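Local coordinates for protein NANS (YJHS), A 9-O-acetyl N-acetylneuraminic acid esterase (PDB 3PT5) that probably hydrolyses the 9-O-acetyl group of 9-O-acetyl-N-acetylneuraminic acid, which lets Escherichia coli O157:H7 use this host sialic acid for growth, at residues Q29-A34 / S311-A316; K53-F58 / L125-C130; H81-M86 / C129-S134; G139-Y144 / T159-Y164. All coordinates share one frame; numbering follows the deposited sequence.

Overall arrangement
From the N terminus, residues 29-34 follow strand 20-28 and meet 311-316, just ahead of helix 315-335, only after some 276 residues, closing interaction 1; the other three contacts lie within that loop. Interaction 2 pairs strand 52-55 with the neighbouring strand 122-130. Interaction 3 opens later, at 81-86, but ends on the same strand, sharing Cys129 and Cys130 with interaction 2, and joins a loop to the turn beyond it. Interaction 4 follows in series as a short local loop onto the start of helix 162-176, where Leu163 touches Val83, Arg131 and Ser134 of interaction 3. Cys130 also packs against Ala32 and Met33 of interaction 1.

Interaction 1: Q29-A34 / S311-A316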
loop_
_atom_site.group_PDB
_atom_site.type_symbol
_atom_site.label_atom_id
_atom_site.label_comp_id
_atom_site.label_asym_id
_atom_site.label_seq_id
_atom_site.Cartn_x
_atom_site.Cartn_y
_atom_site.Cartn_z
ATOM N N GLN A 29 -1.866 -6.111 -3.127
ATOM C CA GLN A 29 -3.280 -6.392 -2.878
ATOM C C GLN A 29 -3.748 -5.824 -1.534
ATOM O O GLN A 29 -3.177 -4.843 -1.075
ATOM C CB GLN A 29 -3.641 -7.855 -3.164
ATOM C CG GLN A 29 -3.022 -8.922 -2.289
ATOM C CD GLN A 29 -3.209 -10.297 -2.923
ATOM O OE1 GLN A 29 -2.258 -10.881 -3.412
ATOM N NE2 GLN A 29 -4.447 -10.771 -2.985
ATOM N N SER A 30 -4.774 -6.410 -0.930
ATOM C CA SER A 30 -5.447 -5.776 0.199
ATOM C C SER A 30 -4.560 -5.309 1.338
ATOM O O SER A 30 -4.807 -4.247 1.902
ATOM C CB SER A 30 -6.565 -6.662 0.760
ATOM O OG SER A 30 -6.035 -7.849 1.296
ATOM N N ASN A 31 -3.533 -6.090 1.694
ATOM C CA ASN A 31 -2.749 -5.721 2.886
ATOM C C ASN A 31 -1.735 -4.600 2.663
ATOM O O ASN A 31 -1.164 -4.085 3.614
ATOM C CB ASN A 31 -2.153 -6.967 3.563
ATOM C CG ASN A 31 -3.186 -7.688 4.398
ATOM O OD1 ASN A 31 -3.926 -7.036 5.159
ATOM N ND2 ASN A 31 -3.289 -9.020 4.243
ATOM N N ALA A 32 -1.593 -4.174 1.423
ATOM C CA ALA A 32 -0.771 -3.018 1.059
ATOM C C ALA A 32 -1.551 -1.710 1.213
ATOM O O ALA A 32 -0.953 -0.638 1.280
ATOM C CB ALA A 32 -0.286 -3.132 -0.365
ATOM N N MET A 33 -2.877 -1.829 1.264
ATOM C CA MET A 33 -3.750 -0.665 1.177
ATOM C C MET A 33 -4.723 -0.592 2.344
ATOM O O MET A 33 -4.533 -1.234 3.361
ATOM C CB MET A 33 -4.495 -0.693 -0.159
ATOM C CG MET A 33 -5.182 -2.001 -0.481
ATOM S SD MET A 33 -6.193 -1.882 -1.972
ATOM C CE MET A 33 -7.503 -0.776 -1.410
ATOM N N ALA A 34 -5.782 0.205 2.199
ATOM C CA ALA A 34 -6.623 0.511 3.317
ATOM C C ALA A 34 -7.664 -0.581 3.561
ATOM O O ALA A 34 -8.786 -0.501 3.089
ATOM C CB ALA A 34 -7.308 1.880 3.067
ATOM N N SER A 311 -7.917 -12.037 7.783
ATOM C CA SER A 311 -7.167 -11.987 6.553
ATOM C C SER A 311 -6.476 -10.647 6.280
ATOM O O SER A 311 -5.611 -10.562 5.376
ATOM C CB SER A 311 -8.082 -12.345 5.380
ATOM O OG SER A 311 -9.146 -11.405 5.288
ATOM N N HIS A 312 -6.870 -9.618 7.030
ATOM C CA HIS A 312 -6.264 -8.298 6.894
ATOM C C HIS A 312 -5.750 -7.719 8.200
ATOM O O HIS A 312 -6.340 -7.936 9.285
ATOM C CB HIS A 312 -7.244 -7.292 6.314
ATOM C CG HIS A 312 -8.016 -7.822 5.178
ATOM N ND1 HIS A 312 -9.299 -8.232 5.101
ATOM C CD2 HIS A 312 -7.484 -7.934 3.912
ATOM C CE1 HIS A 312 -9.517 -8.606 3.802
ATOM N NE2 HIS A 312 -8.407 -8.431 3.108
ATOM N N PHE A 313 -4.652 -6.961 8.085
ATOM C CA PHE A 313 -4.095 -6.254 9.249
ATOM C C PHE A 313 -5.014 -5.143 9.714
ATOM O O PHE A 313 -5.735 -4.552 8.908
ATOM C CB PHE A 313 -2.751 -5.655 8.921
ATOM C CG PHE A 313 -1.689 -6.673 8.668
ATOM C CD1 PHE A 313 -1.144 -7.419 9.736
ATOM C CD2 PHE A 313 -1.186 -6.814 7.380
ATOM C CE1 PHE A 313 -0.129 -8.351 9.486
ATOM C CE2 PHE A 313 -0.144 -7.729 7.116
ATOM C CZ PHE A 313 0.356 -8.490 8.173
ATOM N N SER A 314 -4.999 -4.902 11.028
ATOM C CA SER A 314 -5.871 -3.892 11.657
ATOM C C SER A 314 -5.380 -2.480 11.375
ATOM O O SER A 314 -4.222 -2.256 10.991
ATOM C CB SER A 314 -5.922 -4.103 13.186
ATOM O OG SER A 314 -4.612 -3.863 13.781
ATOM N N SER A 315 -6.266 -1.512 11.614
ATOM C CA SER A 315 -5.863 -0.111 11.522
ATOM C C SER A 315 -4.715 0.203 12.487
ATOM O O SER A 315 -3.765 0.889 12.120
ATOM C CB SER A 315 -7.068 0.778 11.836
ATOM O OG SER A 315 -8.124 0.487 10.939
ATOM N N ALA A 316 -4.825 -0.322 13.710
ATOM C CA ALA A 316 -3.809 -0.162 14.749
ATOM C C ALA A 316 -2.462 -0.730 14.303
ATOM O O ALA A 316 -1.451 -0.092 14.505
ATOM C CB ALA A 316 -4.276 -0.859 16.020
#
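ND2 of Asn31 has two acceptors, the carbonyl O of Ser311, 3.0 Å away, and Glu192 OE2. The bond to Ser311 is almost straight (167°), with the acceptor close to the amide plane of Asn31 and the donor in the plane of the carbonyl. The same carbonyl O of Ser311 accepts a second bond from Trp242 NE1.

The other end of the amide works in the reverse sense. Asn31 OD1 accepts from Phe313 N at 3.0 Å, the N-H coming in tilted from the carbonyl plane. One amide thus spans the backbone from Ser311 to Phe313, a task for which asparagine suits because it carries a donor and an acceptor side by side on a short stem; two bonds fix the rotation of the group. His312 CA lies between them, 3.2 Å from Asn31 OD1. The Phe313 and Asn31 side chains cross at about a right angle, their ring and amide planes 60° apart, and Phe313 CD2 comes to 3.5 Å from Asn31 OD1.

Ser30, in the short 3-10 turn, points its CB toward the histidine. Its OG sits between the backbone N and the carbonyl carbon (chi1 64°), which sets it at the edge of the His312 imidazole, near the ring plane and 3.0 Å from NE2. Ser311 OG lies above one face of that ring, toward its rim, and hydrogen-bonds Leu308 O.

A serine after strand 20-28, the first along the chain and a central one in the sheet, facing a histidine just before the last helix, is consistent with the nucleophile and base of an SGNH hydrolase, Ser30 lying in a Gly-Gln-Ser-Asn sequence.

Interaction 2: K53-F58 / L125-C130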
loop_
_atom_site.group_PDB
_atom_site.type_symbol
_atom_site.label_atom_id
_atom_site.label_comp_id
_atom_site.label_asym_id
_atom_site.label_seq_id
_atom_site.Cartn_x
_atom_site.Cartn_y
_atom_site.Cartn_z
ATOM N N LYS A 53 2.054 13.909 0.314
ATOM C CA LYS A 53 1.146 13.949 -0.848
ATOM C C LYS A 53 1.003 12.577 -1.486
ATOM O O LYS A 53 1.720 11.629 -1.124
ATOM C CB LYS A 53 1.670 14.952 -1.886
ATOM C CG LYS A 53 1.892 16.334 -1.366
ATOM C CD LYS A 53 0.580 17.035 -1.039
ATOM C CE LYS A 53 0.862 18.490 -0.648
ATOM N NZ LYS A 53 -0.343 19.055 0.026
ATOM N N GLN A 54 0.027 12.466 -2.380
ATOM C CA GLN A 54 -0.138 11.259 -3.181
ATOM C C GLN A 54 -0.532 11.657 -4.578
ATOM O O GLN A 54 -0.961 12.784 -4.802
ATOM C CB GLN A 54 -1.183 10.312 -2.561
ATOM C CG GLN A 54 -2.645 10.888 -2.580
ATOM C CD GLN A 54 -3.646 9.963 -1.951
ATOM O OE1 GLN A 54 -3.688 8.770 -2.287
ATOM N NE2 GLN A 54 -4.479 10.495 -1.030
ATOM N N LEU A 55 -0.379 10.739 -5.518
ATOM C CA LEU A 55 -0.932 10.933 -6.853
ATOM C C LEU A 55 -2.390 10.525 -6.872
ATOM O O LEU A 55 -2.725 9.386 -6.572
ATOM C CB LEU A 55 -0.146 10.162 -7.913
ATOM C CG LEU A 55 1.283 10.561 -8.303
ATOM C CD1 LEU A 55 1.665 9.783 -9.546
ATOM C CD2 LEU A 55 1.424 12.038 -8.593
ATOM N N ALA A 56 -3.258 11.469 -7.243
ATOM C CA ALA A 56 -4.712 11.222 -7.250
ATOM C C ALA A 56 -5.163 10.203 -8.283
ATOM O O ALA A 56 -4.497 9.955 -9.272
ATOM C CB ALA A 56 -5.479 12.528 -7.486
ATOM N N ARG A 57 -6.350 9.645 -8.043
ATOM C CA ARG A 57 -6.973 8.690 -8.945
ATOM C C ARG A 57 -8.457 8.995 -9.085
ATOM O O ARG A 57 -8.974 8.996 -10.211
ATOM C CB ARG A 57 -6.792 7.246 -8.456
ATOM C CG ARG A 57 -7.302 6.210 -9.463
ATOM C CD ARG A 57 -7.135 4.760 -8.979
ATOM N NE ARG A 57 -5.759 4.445 -8.591
ATOM C CZ ARG A 57 -4.842 3.979 -9.429
ATOM N NH1 ARG A 57 -3.610 3.708 -9.007
ATOM N NH2 ARG A 57 -5.163 3.749 -10.697
ATOM N N PHE A 58 -9.127 9.234 -7.960
ATOM C CA PHE A 58 -10.593 9.313 -7.941
ATOM C C PHE A 58 -11.006 10.693 -8.437
ATOM O O PHE A 58 -10.161 11.563 -8.667
ATOM C CB PHE A 58 -11.134 9.065 -6.530
ATOM C CG PHE A 58 -10.553 7.818 -5.854
ATOM C CD1 PHE A 58 -10.284 6.652 -6.583
ATOM C CD2 PHE A 58 -10.300 7.820 -4.490
ATOM C CE1 PHE A 58 -9.746 5.534 -5.949
ATOM C CE2 PHE A 58 -9.780 6.704 -3.858
ATOM C CZ PHE A 58 -9.502 5.575 -4.582
ATOM N N LEU A 125 6.003 11.858 -1.528
ATOM C CA LEU A 125 4.967 11.654 -2.548
ATOM C C LEU A 125 4.746 10.170 -2.687
ATOM O O LEU A 125 5.602 9.451 -3.179
ATOM C CB LEU A 125 5.353 12.238 -3.915
ATOM C CG LEU A 125 4.345 12.047 -5.063
ATOM C CD1 LEU A 125 2.989 12.641 -4.723
ATOM C CD2 LEU A 125 4.893 12.614 -6.375
ATOM N N ILE A 126 3.585 9.702 -2.221
ATOM C CA ILE A 126 3.246 8.282 -2.337
ATOM C C ILE A 126 2.514 8.047 -3.667
ATOM O O ILE A 126 1.697 8.871 -4.079
ATOM C CB ILE A 126 2.335 7.857 -1.146
ATOM C CG1 ILE A 126 3.094 7.978 0.195
ATOM C CG2 ILE A 126 1.735 6.464 -1.330
ATOM C CD1 ILE A 126 4.480 7.411 0.259
ATOM N N VAL A 127 2.842 6.936 -4.324
ATOM C CA VAL A 127 2.203 6.523 -5.570
ATOM C C VAL A 127 1.373 5.229 -5.288
ATOM O O VAL A 127 1.903 4.137 -5.324
ATOM C CB VAL A 127 3.241 6.309 -6.728
ATOM C CG1 VAL A 127 2.537 5.970 -8.056
ATOM C CG2 VAL A 127 4.130 7.554 -6.895
ATOM N N PRO A 128 0.066 5.395 -4.960
ATOM C CA PRO A 128 -0.735 4.241 -4.557
ATOM C C PRO A 128 -1.260 3.482 -5.771
ATOM O O PRO A 128 -2.019 4.038 -6.587
ATOM C CB PRO A 128 -1.842 4.860 -3.669
ATOM C CG PRO A 128 -1.916 6.280 -4.080
ATOM C CD PRO A 128 -0.664 6.667 -4.807
ATOM N N CYS A 129 -0.835 2.217 -5.860
ATOM C CA CYS A 129 -1.202 1.317 -6.961
ATOM C C CYS A 129 -1.640 -0.062 -6.489
ATOM O O CYS A 129 -1.176 -1.051 -7.032
ATOM C CB CYS A 129 -0.036 1.190 -7.952
ATOM S SG CYS A 129 0.561 2.761 -8.594
ATOM N N CYS A 130 -2.506 -0.113 -5.471
ATOM C CA CYS A 130 -2.951 -1.393 -4.921
ATOM C C CYS A 130 -4.347 -1.748 -5.374
ATOM O O CYS A 130 -5.154 -0.873 -5.707
ATOM C CB CYS A 130 -2.940 -1.335 -3.400
ATOM S SG CYS A 130 -1.407 -0.762 -2.661
#
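Arg57 presents the edge of its guanidinium group to Pro128: NH1 donates to the carbonyl O of Pro128 at 2.9 Å, with that oxygen in the guanidinium plane. Cys129 CA approaches the same group obliquely. The long side chain bends at its third torsion (chi3 -54°), which turns the flat end toward the neighbouring strand. Its other nitrogens have partners too, since NE donates to His81 O and NH2 forms a salt bridge with Asp166. Arg170, which also donates to Pro128 O, brings a like charge close to NH1, and Asp166 probably offsets it.

Farther back along the strands the contact is a parallel ladder. Ile126 N donates to Lys53 O at 2.9 Å, and Leu55 N returns a bond to Ile126 O at 3.1 Å. Strand 52-55 therefore lies beside 122-130 in the mixed, mainly parallel sheet at the centre of this SGNH hydrolase, and on its other side it meets the antiparallel strand 73-75. Lys53 and Leu125 project from one face, Gln54 and Ile126 from the opposite one.

Branched apolar side chains suit the buried contact of Leu55 with Leu125 and Val127. Leu125 CG swings beside its own carbonyl carbon (chi1 179°), bringing CD1 over the backbone of Gln54, 3.7 Å from Gln54 C. Its CD2 meets Leu55 CD2 at 4.2 Å. The Leu55 and Val127 side chains lie alongside each other, Leu55 CD1 4.2 Å from Val127 CG1. Gln54 stretches out beyond CG until OE1 lies 3.5 Å from Pro128 CG, the two side chains at about a right angle; OE1 accepts from His81 N and NE2 donates to Pro75 O.

Interaction 3: H81-M86 / C129-S134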
loop_
_atom_site.group_PDB
_atom_site.type_symbol
_atom_site.label_atom_id
_atom_site.label_comp_id
_atom_site.label_asym_id
_atom_site.label_seq_id
_atom_site.Cartn_x
_atom_site.Cartn_y
_atom_site.Cartn_z
ATOM N N HIS A 81 -5.614 6.713 -2.706
ATOM C CA HIS A 81 -6.129 6.606 -4.048
ATOM C C HIS A 81 -5.632 5.372 -4.796
ATOM O O HIS A 81 -5.125 5.442 -5.902
ATOM C CB HIS A 81 -5.807 7.893 -4.794
ATOM C CG HIS A 81 -6.791 8.996 -4.544
ATOM N ND1 HIS A 81 -7.223 9.358 -3.287
ATOM C CD2 HIS A 81 -7.436 9.810 -5.416
ATOM C CE1 HIS A 81 -8.092 10.354 -3.395
ATOM N NE2 HIS A 81 -8.228 10.649 -4.676
ATOM N N ASP A 82 -5.787 4.222 -4.157
ATOM C CA ASP A 82 -5.454 2.962 -4.819
ATOM C C ASP A 82 -6.465 2.645 -5.914
ATOM O O ASP A 82 -7.489 3.335 -6.044
ATOM C CB ASP A 82 -5.348 1.871 -3.753
ATOM C CG ASP A 82 -4.074 2.041 -2.868
ATOM O OD1 ASP A 82 -2.963 1.905 -3.422
ATOM O OD2 ASP A 82 -4.176 2.303 -1.635
ATOM N N VAL A 83 -6.187 1.612 -6.712
ATOM C CA VAL A 83 -7.064 1.230 -7.811
ATOM C C VAL A 83 -8.446 0.866 -7.293
ATOM O O VAL A 83 -9.478 1.195 -7.924
ATOM C CB VAL A 83 -6.473 0.031 -8.585
ATOM C CG1 VAL A 83 -7.332 -0.320 -9.784
ATOM C CG2 VAL A 83 -5.032 0.326 -8.998
ATOM N N GLN A 84 -8.479 0.183 -6.151
ATOM C CA GLN A 84 -9.737 -0.036 -5.456
ATOM C C GLN A 84 -10.057 1.076 -4.462
ATOM O O GLN A 84 -9.248 1.394 -3.580
ATOM C CB GLN A 84 -9.708 -1.363 -4.729
ATOM C CG GLN A 84 -11.054 -1.744 -4.173
ATOM C CD GLN A 84 -10.974 -2.966 -3.315
ATOM O OE1 GLN A 84 -9.868 -3.428 -2.973
ATOM N NE2 GLN A 84 -12.129 -3.485 -2.915
ATOM N N ASP A 85 -11.250 1.650 -4.586
ATOM C CA ASP A 85 -11.662 2.785 -3.766
ATOM C C ASP A 85 -12.366 2.320 -2.496
ATOM O O ASP A 85 -13.482 1.778 -2.559
ATOM C CB ASP A 85 -12.598 3.679 -4.617
ATOM C CG ASP A 85 -13.028 4.961 -3.913
ATOM O OD1 ASP A 85 -12.843 5.109 -2.684
ATOM O OD2 ASP A 85 -13.605 5.837 -4.618
ATOM N N MET A 86 -11.695 2.488 -1.347
ATOM C CA MET A 86 -12.242 2.037 -0.062
ATOM C C MET A 86 -12.869 3.168 0.756
ATOM O O MET A 86 -13.280 2.954 1.896
ATOM C CB MET A 86 -11.135 1.366 0.786
ATOM C CG MET A 86 -10.408 0.184 0.118
ATOM S SD MET A 86 -11.496 -1.163 -0.375
ATOM C CE MET A 86 -11.805 -1.881 1.237
ATOM N N CYS A 129 -0.835 2.217 -5.860
ATOM C CA CYS A 129 -1.202 1.317 -6.961
ATOM C C CYS A 129 -1.640 -0.062 -6.489
ATOM O O CYS A 129 -1.176 -1.051 -7.032
ATOM C CB CYS A 129 -0.036 1.190 -7.952
ATOM S SG CYS A 129 0.561 2.761 -8.594
ATOM N N CYS A 130 -2.506 -0.113 -5.471
ATOM C CA CYS A 130 -2.951 -1.393 -4.921
ATOM C C CYS A 130 -4.347 -1.748 -5.374
ATOM O O CYS A 130 -5.154 -0.873 -5.707
ATOM C CB CYS A 130 -2.940 -1.335 -3.400
ATOM S SG CYS A 130 -1.407 -0.762 -2.661
ATOM N N ARG A 131 -4.651 -3.043 -5.350
ATOM C CA ARG A 131 -5.968 -3.514 -5.740
ATOM C C ARG A 131 -6.284 -4.739 -4.876
ATOM O O ARG A 131 -5.599 -5.745 -4.953
ATOM C CB ARG A 131 -5.974 -3.842 -7.258
ATOM C CG ARG A 131 -7.226 -4.596 -7.750
ATOM C CD ARG A 131 -8.417 -3.759 -7.435
ATOM N NE ARG A 131 -9.631 -4.083 -8.178
ATOM C CZ ARG A 131 -10.646 -4.790 -7.700
ATOM N NH1 ARG A 131 -10.613 -5.285 -6.467
ATOM N NH2 ARG A 131 -11.720 -4.977 -8.464
ATOM N N GLY A 132 -7.309 -4.643 -4.040
ATOM C CA GLY A 132 -7.734 -5.811 -3.252
ATOM C C GLY A 132 -8.105 -6.940 -4.182
ATOM O O GLY A 132 -8.668 -6.709 -5.263
ATOM N N GLY A 133 -7.779 -8.164 -3.774
ATOM C CA GLY A 133 -8.149 -9.375 -4.500
ATOM C C GLY A 133 -7.500 -9.496 -5.857
ATOM O O GLY A 133 -8.085 -10.067 -6.791
ATOM N N SER A 134 -6.301 -8.956 -5.971
ATOM C CA SER A 134 -5.526 -9.044 -7.198
ATOM C C SER A 134 -4.484 -10.161 -7.068
ATOM O O SER A 134 -4.099 -10.572 -5.953
ATOM C CB SER A 134 -4.901 -7.678 -7.536
ATOM O OG SER A 134 -4.020 -7.282 -6.504
#
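Asp82 and Cys130 meet through a hydrogen bond: Cys130 N donates to Asp82 OD1 at 2.9 Å, meeting the oxygen on its anti side and 32° out of the carboxylate plane. The two other bonds across the contact are weak. Val83 N donates to Cys130 O at 2.9 Å through a strongly bent N-H...O angle, and Gly132 N reaches Gln84 OE1 at 3.0 Å. That amide oxygen also accepts from Tyr35 OH. Gln84 suits the place because its fully extended chain carries an acceptor across to the turn, while Gly132, having no side chain, lets OE1 come close to its CA.

Within the second segment Arg131 to Ser134 make a type II turn, with Gly133 at the position of positive phi. Ser134 OG donates to Arg131 O at 2.7 Å and bonds Trp157 NE1 as well.

Carbon contacts fill in the rest. Val83 CB packs on Arg131 CB at 4.1 Å, and Gln84 CB lies 3.8 Å from Arg131 CD, the two long chains crossing at about a right angle; Arg131 NH2 bonds His152 O.

On the side facing 81-86, side-chain acceptors thus meet the N-H groups of Cys130 and, weakly, Gly132, while backbone bonds to Val26 and Gly28 continue the pairing with strand 20-28.

Interaction 4: G139-Y144 / T159-Y164; sequences GSEGTY and TDTPLY
Glu141 folds back toward Thr161 through two successive bends (chi1 -81°, chi2 -75°), which lay its carboxylate across the threonine, OE2 being 3.4 Å from Thr161 CG2. The other branch of Thr161, OG1, with chi1 at 69°, accepts from Tyr164 N at 3.2 Å, an N-cap for helix 162-176. The same hydroxyl has Arg156 O and Gly158 O as further partners, and threonine suits the site by giving the helix a cap while showing its methyl to the loop.

At the first helical position, where no N-H is used within the helix, Pro162 loses nothing by lacking one, and its ring is the main surface the loop wraps. Glu141 O comes within 3.2 Å of Pro162 CG, and Thr143 O within 3.4 Å of Pro162 CB. Gly142, at positive phi, lets the chain turn round the ring. Beyond it Tyr144 CB meets Pro162 CB at 4.2 Å; its OH bonds Ser169 farther along the helix.

No direct hydrogen bond joins the two segments. Instead a water donates to Glu141 O at 2.8 Å and accepts from Leu163 N at 3.1 Å. The contact therefore rests on van der Waals packing of loop oxygens and Tyr144 CB against Pro162 and Thr161, with one water linking a loop carbonyl to an N-H of the first turn.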
loop_
_atom_site.group_PDB
_atom_site.type_symbol
_atom_site.label_atom_id
_atom_site.label_comp_id
_atom_site.label_asym_id
_atom_site.label_seq_id
_atom_site.Cartn_x
_atom_site.Cartn_y
_atom_site.Cartn_z
ATOM N N GLY A 139 -7.831 -13.609 -11.745
ATOM C CA GLY A 139 -8.380 -12.271 -11.715
ATOM C C GLY A 139 -8.548 -11.702 -13.110
ATOM O O GLY A 139 -7.716 -11.944 -13.973
ATOM N N SER A 140 -9.633 -10.965 -13.317
ATOM C CA SER A 140 -9.893 -10.279 -14.587
ATOM C C SER A 140 -8.757 -9.326 -14.966
ATOM O O SER A 140 -8.182 -8.682 -14.102
ATOM C CB SER A 140 -11.227 -9.519 -14.492
ATOM O OG SER A 140 -11.281 -8.750 -13.304
ATOM N N GLU A 141 -8.426 -9.238 -16.251
ATOM C CA GLU A 141 -7.429 -8.259 -16.732
ATOM C C GLU A 141 -7.850 -6.823 -16.486
ATOM O O GLU A 141 -7.022 -5.975 -16.147
ATOM C CB GLU A 141 -7.199 -8.365 -18.251
ATOM C CG GLU A 141 -6.275 -9.442 -18.735
ATOM C CD GLU A 141 -4.804 -9.148 -18.508
ATOM O OE1 GLU A 141 -4.232 -8.232 -19.165
ATOM O OE2 GLU A 141 -4.204 -9.886 -17.696
ATOM N N GLY A 142 -9.131 -6.543 -16.709
ATOM C CA GLY A 142 -9.602 -5.162 -16.791
ATOM C C GLY A 142 -8.982 -4.442 -17.984
ATOM O O GLY A 142 -8.486 -5.069 -18.912
ATOM N N THR A 143 -9.007 -3.121 -17.955
ATOM C CA THR A 143 -8.448 -2.310 -19.035
ATOM C C THR A 143 -7.614 -1.189 -18.433
ATOM O O THR A 143 -7.678 -0.941 -17.223
ATOM C CB THR A 143 -9.564 -1.720 -19.949
ATOM O OG1 THR A 143 -10.518 -0.995 -19.155
ATOM C CG2 THR A 143 -10.291 -2.841 -20.668
ATOM N N TYR A 144 -6.820 -0.529 -19.275
ATOM C CA TYR A 144 -6.058 0.634 -18.848
ATOM C C TYR A 144 -6.494 1.843 -19.665
ATOM O O TYR A 144 -6.546 1.759 -20.881
ATOM C CB TYR A 144 -4.548 0.409 -18.997
ATOM C CG TYR A 144 -3.757 1.581 -18.447
ATOM C CD1 TYR A 144 -3.618 1.759 -17.066
ATOM C CD2 TYR A 144 -3.168 2.512 -19.294
ATOM C CE1 TYR A 144 -2.924 2.847 -16.548
ATOM C CE2 TYR A 144 -2.460 3.604 -18.782
ATOM C CZ TYR A 144 -2.346 3.759 -17.410
ATOM O OH TYR A 144 -1.646 4.828 -16.896
ATOM N N THR A 159 3.458 -8.894 -16.182
ATOM C CA THR A 159 3.995 -7.910 -17.108
ATOM C C THR A 159 2.934 -7.582 -18.169
ATOM O O THR A 159 2.258 -8.483 -18.677
ATOM C CB THR A 159 5.315 -8.392 -17.720
ATOM O OG1 THR A 159 6.147 -8.922 -16.669
ATOM C CG2 THR A 159 6.028 -7.211 -18.385
ATOM N N ASP A 160 2.774 -6.283 -18.413
ATOM C CA ASP A 160 1.818 -5.667 -19.363
ATOM C C ASP A 160 0.298 -5.736 -19.121
ATOM O O ASP A 160 -0.494 -5.281 -19.961
ATOM C CB ASP A 160 2.182 -5.994 -20.815
ATOM C CG ASP A 160 3.557 -5.437 -21.200
ATOM O OD1 ASP A 160 3.909 -4.291 -20.790
ATOM O OD2 ASP A 160 4.285 -6.158 -21.902
ATOM N N THR A 161 -0.113 -6.240 -17.960
ATOM C CA THR A 161 -1.509 -6.082 -17.542
ATOM C C THR A 161 -1.822 -4.618 -17.199
ATOM O O THR A 161 -0.889 -3.831 -16.932
ATOM C CB THR A 161 -1.812 -6.922 -16.290
ATOM O OG1 THR A 161 -1.113 -6.354 -15.177
ATOM C CG2 THR A 161 -1.377 -8.347 -16.470
ATOM N N PRO A 162 -3.117 -4.237 -17.186
ATOM C CA PRO A 162 -3.499 -2.908 -16.725
ATOM C C PRO A 162 -2.917 -2.504 -15.382
ATOM O O PRO A 162 -2.514 -1.354 -15.232
ATOM C CB PRO A 162 -5.019 -2.984 -16.654
ATOM C CG PRO A 162 -5.331 -3.866 -17.839
ATOM C CD PRO A 162 -4.227 -4.876 -17.934
ATOM N N LEU A 163 -2.876 -3.419 -14.418
ATOM C CA LEU A 163 -2.283 -3.094 -13.119
ATOM C C LEU A 163 -0.801 -2.790 -13.232
ATOM O O LEU A 163 -0.315 -1.865 -12.585
ATOM C CB LEU A 163 -2.532 -4.192 -12.087
ATOM C CG LEU A 163 -3.953 -4.327 -11.529
ATOM C CD1 LEU A 163 -3.977 -5.460 -10.525
ATOM C CD2 LEU A 163 -4.446 -3.021 -10.874
ATOM N N TYR A 164 -0.080 -3.541 -14.071
ATOM C CA TYR A 164 1.331 -3.262 -14.295
ATOM C C TYR A 164 1.532 -1.891 -14.950
ATOM O O TYR A 164 2.397 -1.124 -14.546
ATOM C CB TYR A 164 2.013 -4.355 -15.129
ATOM C CG TYR A 164 3.426 -3.974 -15.495
ATOM C CD1 TYR A 164 4.476 -4.211 -14.609
ATOM C CD2 TYR A 164 3.706 -3.315 -16.706
ATOM C CE1 TYR A 164 5.788 -3.843 -14.915
ATOM C CE2 TYR A 164 5.018 -2.934 -17.021
ATOM C CZ TYR A 164 6.045 -3.199 -16.119
ATOM O OH TYR A 164 7.346 -2.820 -16.396
HETATM O O HOH W 1 -4.771 -5.883 -14.482
#